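Local coordinates for protein putative TRAP PERIPLASMIC SOLUTE BINDING PROTEIN (Haemophilus influenzae, PDB 4PBQ) that binds L-gulonate and probably serves as the periplasmic solute receptor of a TRAP transporter, delivering it for uptake into the cell, at residues L92-E104 with I127-Y141. Sequence-based numbering, arbitrary orientation.
Sequences LLQNVDPIFGVWE and IGQKMEKYGIKLLAY. With 2UF (L-gulonate), chain D.
The F100 ring drives its rim into the hollow between I127, K130, M131 and Y134. With CG anti to its own carbonyl carbon (chi1 -57°), F100 CE1 comes 3.3 Å from M131 CG, while the carbonyl oxygens of I127 and K130 lie at the ring's edge, near its plane. The selenium of M131 lies obliquely to the same ring in a Met-aromatic contact, and the terminal CE of this selenomethionine reaches L93 CD2. Beside them I127 pushes CD1 between I99 CG1 (3.8 Å) and W103 CZ2 (3.9 Å). Y141 turns its edge to the face of the five-membered ring of W103 in an offset edge-to-face pair; a water bridges the two, accepting from W103 NE1 and donating to Y141 OH, which is also hydrogen-bonded to A124 O.

Toward solvent the packing thins to V96 and D97 against Y134. Y134 OH donates to D97 OD2 (2.9 Å) from the anti side, tilted 26° out of the carboxylate plane, which stands nearly perpendicular to the ring. I99 N meets D97 OD1 from above that plane in an Asx turn, which probably helps to hold the group in place for Y134.

The 92-104 loop, whose end residue E104 grips two L-gulonate hydroxyls, is backed by helix 122-129 and strand 136-151; helix 112-119 packs on W103 and Y141, and strand 231-239 pairs alongside 136-151.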
loop_
_atom_site.group_PDB
_atom_site.type_symbol
_atom_site.label_atom_id
_atom_site.label_comp_id
_atom_site.label_asym_id
_atom_site.label_seq_id
_atom_site.Cartn_x
_atom_site.Cartn_y
_atom_site.Cartn_z
ATOM N N LEU A 92 2.987 -1.429 7.301
ATOM C CA LEU A 92 4.239 -1.702 8.008
ATOM C C LEU A 92 4.043 -1.966 9.502
ATOM O O LEU A 92 4.896 -2.615 10.121
ATOM C CB LEU A 92 5.244 -0.580 7.800
ATOM C CG LEU A 92 5.687 -0.263 6.380
ATOM C CD1 LEU A 92 6.772 0.760 6.423
ATOM C CD2 LEU A 92 6.129 -1.540 5.633
ATOM N N LEU A 93 2.928 -1.508 10.069
ATOM C CA LEU A 93 2.604 -1.811 11.457
ATOM C C LEU A 93 2.471 -3.320 11.668
ATOM O O LEU A 93 2.462 -3.792 12.811
ATOM C CB LEU A 93 1.323 -1.107 11.888
ATOM C CG LEU A 93 1.038 -1.181 13.390
ATOM C CD1 LEU A 93 2.135 -0.522 14.166
ATOM C CD2 LEU A 93 -0.302 -0.486 13.679
ATOM N N GLN A 94 2.432 -4.095 10.586
ATOM C CA GLN A 94 2.429 -5.552 10.728
ATOM C C GLN A 94 3.659 -6.063 11.487
ATOM O O GLN A 94 3.638 -7.181 12.018
ATOM C CB GLN A 94 2.333 -6.250 9.373
ATOM C CG GLN A 94 3.604 -6.147 8.517
ATOM C CD GLN A 94 4.613 -7.251 8.807
ATOM O OE1 GLN A 94 4.260 -8.425 8.918
ATOM N NE2 GLN A 94 5.881 -6.877 8.914
ATOM N N ASN A 95 4.733 -5.276 11.540
ATOM C CA ASN A 95 5.923 -5.714 12.315
ATOM C C ASN A 95 5.710 -5.621 13.829
ATOM O O ASN A 95 6.501 -6.152 14.619
ATOM C CB ASN A 95 7.244 -5.005 11.867
ATOM C CG ASN A 95 7.269 -3.505 12.161
ATOM O OD1 ASN A 95 6.530 -3.003 12.998
ATOM N ND2 ASN A 95 8.145 -2.783 11.462
ATOM N N VAL A 96 4.630 -4.963 14.236
ATOM C CA VAL A 96 4.223 -4.906 15.632
ATOM C C VAL A 96 3.150 -5.957 15.911
ATOM O O VAL A 96 3.176 -6.612 16.949
ATOM C CB VAL A 96 3.713 -3.499 16.012
ATOM C CG1 VAL A 96 3.120 -3.485 17.429
ATOM C CG2 VAL A 96 4.851 -2.506 15.891
ATOM N N ASP A 97 2.218 -6.121 14.982
ATOM C CA ASP A 97 1.150 -7.102 15.121
ATOM C C ASP A 97 0.810 -7.579 13.725
ATOM O O ASP A 97 0.311 -6.816 12.901
ATOM C CB ASP A 97 -0.086 -6.481 15.801
ATOM C CG ASP A 97 -1.184 -7.498 16.101
ATOM O OD1 ASP A 97 -1.237 -8.543 15.425
ATOM O OD2 ASP A 97 -2.018 -7.250 17.015
ATOM N N PRO A 98 1.038 -8.862 13.451
ATOM C CA PRO A 98 0.966 -9.327 12.060
ATOM C C PRO A 98 -0.429 -9.255 11.450
ATOM O O PRO A 98 -0.532 -9.320 10.232
ATOM C CB PRO A 98 1.420 -10.791 12.138
ATOM C CG PRO A 98 2.061 -10.946 13.468
ATOM C CD PRO A 98 1.469 -9.925 14.378
ATOM N N ILE A 99 -1.475 -9.136 12.261
ATOM C CA ILE A 99 -2.822 -9.127 11.701
ATOM C C ILE A 99 -2.995 -7.975 10.701
ATOM O O ILE A 99 -3.736 -8.087 9.717
ATOM C CB ILE A 99 -3.925 -9.109 12.799
ATOM C CG1 ILE A 99 -5.260 -9.515 12.166
ATOM C CG2 ILE A 99 -4.004 -7.755 13.489
ATOM C CD1 ILE A 99 -6.206 -10.213 13.092
ATOM N N PHE A 100 -2.302 -6.874 10.946
ATOM C CA PHE A 100 -2.456 -5.694 10.080
ATOM C C PHE A 100 -1.916 -5.905 8.674
ATOM O O PHE A 100 -2.243 -5.143 7.758
ATOM C CB PHE A 100 -1.791 -4.460 10.711
ATOM C CG PHE A 100 -2.329 -4.135 12.071
ATOM C CD1 PHE A 100 -3.701 -3.974 12.264
ATOM C CD2 PHE A 100 -1.488 -4.000 13.154
ATOM C CE1 PHE A 100 -4.218 -3.683 13.526
ATOM C CE2 PHE A 100 -2.003 -3.746 14.426
ATOM C CZ PHE A 100 -3.372 -3.578 14.607
ATOM N N GLY A 101 -1.078 -6.918 8.485
ATOM C CA GLY A 101 -0.497 -7.157 7.182
ATOM C C GLY A 101 -1.283 -8.107 6.277
ATOM O O GLY A 101 -0.861 -8.376 5.137
ATOM N N VAL A 102 -2.415 -8.608 6.772
ATOM C CA VAL A 102 -3.157 -9.657 6.079
ATOM C C VAL A 102 -3.591 -9.255 4.665
ATOM O O VAL A 102 -3.644 -10.104 3.781
ATOM C CB VAL A 102 -4.380 -10.141 6.904
ATOM C CG1 VAL A 102 -5.427 -9.047 7.061
ATOM C CG2 VAL A 102 -4.994 -11.384 6.281
ATOM N N TRP A 103 -3.871 -7.970 4.439
ATOM C CA TRP A 103 -4.420 -7.539 3.146
ATOM C C TRP A 103 -3.431 -7.714 2.008
ATOM O O TRP A 103 -3.852 -7.768 0.870
ATOM C CB TRP A 103 -4.896 -6.068 3.196
ATOM C CG TRP A 103 -5.631 -5.787 4.447
ATOM C CD1 TRP A 103 -5.261 -4.936 5.457
ATOM C CD2 TRP A 103 -6.869 -6.384 4.863
ATOM N NE1 TRP A 103 -6.188 -4.981 6.473
ATOM C CE2 TRP A 103 -7.184 -5.862 6.125
ATOM C CE3 TRP A 103 -7.742 -7.318 4.287
ATOM C CZ2 TRP A 103 -8.316 -6.242 6.815
ATOM C CZ3 TRP A 103 -8.878 -7.683 4.987
ATOM C CH2 TRP A 103 -9.148 -7.159 6.227
ATOM N N GLU A 104 -2.136 -7.780 2.335
ATOM C CA GLU A 104 -1.066 -7.969 1.368
ATOM C C GLU A 104 -0.638 -9.441 1.213
ATOM O O GLU A 104 0.323 -9.732 0.517
ATOM C CB GLU A 104 0.136 -7.097 1.731
ATOM C CG GLU A 104 -0.072 -5.611 1.335
ATOM C CD GLU A 104 1.039 -4.681 1.826
ATOM O OE1 GLU A 104 1.692 -5.022 2.845
ATOM O OE2 GLU A 104 1.296 -3.645 1.153
ATOM N N ILE A 127 -10.554 -5.373 12.103
ATOM C CA ILE A 127 -9.107 -5.394 12.167
ATOM C C ILE A 127 -8.591 -3.961 12.247
ATOM O O ILE A 127 -7.679 -3.669 13.011
ATOM C CB ILE A 127 -8.498 -6.154 10.968
ATOM C CG1 ILE A 127 -8.832 -7.649 11.109
ATOM C CG2 ILE A 127 -7.002 -5.937 10.912
ATOM C CD1 ILE A 127 -8.255 -8.529 10.008
ATOM N N GLY A 128 -9.217 -3.054 11.496
ATOM C CA GLY A 128 -8.830 -1.648 11.557
ATOM C C GLY A 128 -8.928 -1.059 12.961
ATOM O O GLY A 128 -8.063 -0.274 13.391
ATOM N N GLN A 129 -9.998 -1.420 13.677
ATOM C CA GLN A 129 -10.231 -0.974 15.054
ATOM C C GLN A 129 -9.124 -1.398 16.005
ATOM O O GLN A 129 -8.846 -0.722 16.991
ATOM C CB GLN A 129 -11.570 -1.511 15.558
ATOM C CG GLN A 129 -12.777 -0.766 15.003
ATOM C CD GLN A 129 -14.105 -1.425 15.359
ATOM O OE1 GLN A 129 -15.146 -1.062 14.813
ATOM N NE2 GLN A 129 -14.076 -2.396 16.273
ATOM N N LYS A 130 -8.482 -2.525 15.704
ATOM C CA LYS A 130 -7.398 -3.015 16.547
ATOM C C LYS A 130 -6.158 -2.130 16.500
ATOM O O LYS A 130 -5.284 -2.263 17.355
ATOM C CB LYS A 130 -6.978 -4.422 16.128
ATOM C CG LYS A 130 -8.019 -5.503 16.374
ATOM C CD LYS A 130 -7.527 -6.860 15.853
ATOM C CE LYS A 130 -8.282 -8.025 16.493
ATOM N NZ LYS A 130 -9.738 -7.751 16.618
HETATM N N MSE A 131 -6.062 -1.247 15.513
HETATM C CA MSE A 131 -4.921 -0.333 15.455
HETATM C C MSE A 131 -4.937 0.640 16.632
HETATM O O MSE A 131 -3.907 1.186 17.002
HETATM C CB MSE A 131 -4.908 0.413 14.122
HETATM C CG MSE A 131 -4.731 -0.493 12.935
HETATM SE SE MSE A 131 -4.639 0.554 11.265
HETATM C CE MSE A 131 -2.975 1.304 11.490
ATOM N N GLU A 132 -6.101 0.848 17.243
ATOM C CA GLU A 132 -6.197 1.760 18.380
ATOM C C GLU A 132 -5.354 1.312 19.581
ATOM O O GLU A 132 -4.864 2.138 20.349
ATOM C CB GLU A 132 -7.665 1.989 18.769
ATOM C CG GLU A 132 -8.388 2.711 17.638
ATOM C CD GLU A 132 -9.893 2.787 17.810
ATOM O OE1 GLU A 132 -10.343 3.020 18.947
ATOM O OE2 GLU A 132 -10.609 2.624 16.790
ATOM N N LYS A 133 -5.179 0.008 19.726
ATOM C CA LYS A 133 -4.317 -0.548 20.763
ATOM C C LYS A 133 -2.868 -0.069 20.630
ATOM O O LYS A 133 -2.104 -0.061 21.606
ATOM C CB LYS A 133 -4.345 -2.078 20.670
ATOM C CG LYS A 133 -3.407 -2.799 21.604
ATOM C CD LYS A 133 -3.637 -4.314 21.514
ATOM C CE LYS A 133 -2.713 -5.107 22.445
ATOM N NZ LYS A 133 -3.027 -6.569 22.395
ATOM N N TYR A 134 -2.495 0.334 19.428
ATOM C CA TYR A 134 -1.129 0.781 19.139
ATOM C C TYR A 134 -1.063 2.273 18.843
ATOM O O TYR A 134 -0.065 2.766 18.293
ATOM C CB TYR A 134 -0.563 -0.024 17.967
ATOM C CG TYR A 134 -0.651 -1.500 18.245
ATOM C CD1 TYR A 134 0.252 -2.111 19.099
ATOM C CD2 TYR A 134 -1.662 -2.270 17.702
ATOM C CE1 TYR A 134 0.155 -3.465 19.389
ATOM C CE2 TYR A 134 -1.762 -3.608 17.979
ATOM C CZ TYR A 134 -0.845 -4.206 18.826
ATOM O OH TYR A 134 -0.935 -5.565 19.120
ATOM N N GLY A 135 -2.138 2.992 19.153
ATOM C CA GLY A 135 -2.111 4.444 19.101
ATOM C C GLY A 135 -2.610 5.055 17.798
ATOM O O GLY A 135 -2.411 6.249 17.551
ATOM N N ILE A 136 -3.279 4.269 16.978
ATOM C CA ILE A 136 -3.672 4.779 15.665
ATOM C C ILE A 136 -5.157 4.571 15.437
ATOM O O ILE A 136 -5.681 3.472 15.653
ATOM C CB ILE A 136 -2.847 4.117 14.537
ATOM C CG1 ILE A 136 -1.376 4.501 14.636
ATOM C CG2 ILE A 136 -3.372 4.520 13.163
ATOM C CD1 ILE A 136 -0.450 3.764 13.643
ATOM N N LYS A 137 -5.827 5.631 14.976
ATOM C CA LYS A 137 -7.205 5.532 14.518
ATOM C C LYS A 137 -7.250 5.440 12.993
ATOM O O LYS A 137 -6.777 6.330 12.273
ATOM C CB LYS A 137 -8.002 6.742 14.996
ATOM C CG LYS A 137 -9.375 6.875 14.374
ATOM C CD LYS A 137 -10.352 5.817 14.892
ATOM C CE LYS A 137 -11.714 6.037 14.216
ATOM N NZ LYS A 137 -12.744 5.143 14.806
ATOM N N LEU A 138 -7.830 4.356 12.482
ATOM C CA LEU A 138 -7.982 4.197 11.038
ATOM C C LEU A 138 -9.236 4.887 10.550
ATOM O O LEU A 138 -10.308 4.656 11.097
ATOM C CB LEU A 138 -8.071 2.721 10.661
ATOM C CG LEU A 138 -8.117 2.472 9.143
ATOM C CD1 LEU A 138 -6.892 2.894 8.410
ATOM C CD2 LEU A 138 -8.406 1.011 8.876
ATOM N N LEU A 139 -9.096 5.754 9.546
ATOM C CA LEU A 139 -10.238 6.472 8.974
ATOM C C LEU A 139 -10.709 5.922 7.632
ATOM O O LEU A 139 -11.894 6.036 7.316
ATOM C CB LEU A 139 -9.907 7.960 8.808
ATOM C CG LEU A 139 -9.663 8.722 10.114
ATOM C CD1 LEU A 139 -9.259 10.167 9.814
ATOM C CD2 LEU A 139 -10.908 8.645 10.987
ATOM N N ALA A 140 -9.804 5.350 6.834
ATOM C CA ALA A 140 -10.185 4.824 5.519
ATOM C C ALA A 140 -9.167 3.847 4.957
ATOM O O ALA A 140 -7.965 4.025 5.123
ATOM C CB ALA A 140 -10.376 5.970 4.533
ATOM N N TYR A 141 -9.664 2.826 4.264
ATOM C CA TYR A 141 -8.846 2.007 3.387
ATOM C C TYR A 141 -8.948 2.514 1.953
ATOM O O TYR A 141 -10.025 2.415 1.314
ATOM C CB TYR A 141 -9.376 0.582 3.387
ATOM C CG TYR A 141 -9.124 -0.231 4.633
ATOM C CD1 TYR A 141 -7.881 -0.813 4.881
ATOM C CD2 TYR A 141 -10.153 -0.458 5.534
ATOM C CE1 TYR A 141 -7.676 -1.578 6.017
ATOM C CE2 TYR A 141 -9.969 -1.240 6.664
ATOM C CZ TYR A 141 -8.733 -1.804 6.892
ATOM O OH TYR A 141 -8.542 -2.566 8.016
HETATM O O6A 2UF D . 8.013 0.997 0.084
HETATM C C6 2UF D . 7.200 0.290 -0.527
HETATM O O6B 2UF D . 7.465 -0.453 -1.484
HETATM C C5 2UF D . 5.726 0.390 -0.083
HETATM O O5 2UF D . 4.904 0.104 -1.194
HETATM C C4 2UF D . 5.425 -0.608 1.058
HETATM O O4 2UF D . 6.169 -0.242 2.232
HETATM C C3 2UF D . 3.909 -0.625 1.352
HETATM O O3 2UF D . 3.354 0.722 1.538
HETATM C C2 2UF D . 3.589 -1.462 2.602
HETATM O O2 2UF D . 2.192 -1.676 2.545
HETATM C C1 2UF D . 4.279 -2.860 2.560
HETATM O O1 2UF D . 3.789 -3.617 3.678
HETATM O O HOH W 1 1.592 -7.953 19.092
HETATM O O HOH W 2 -6.277 -3.271 9.192
#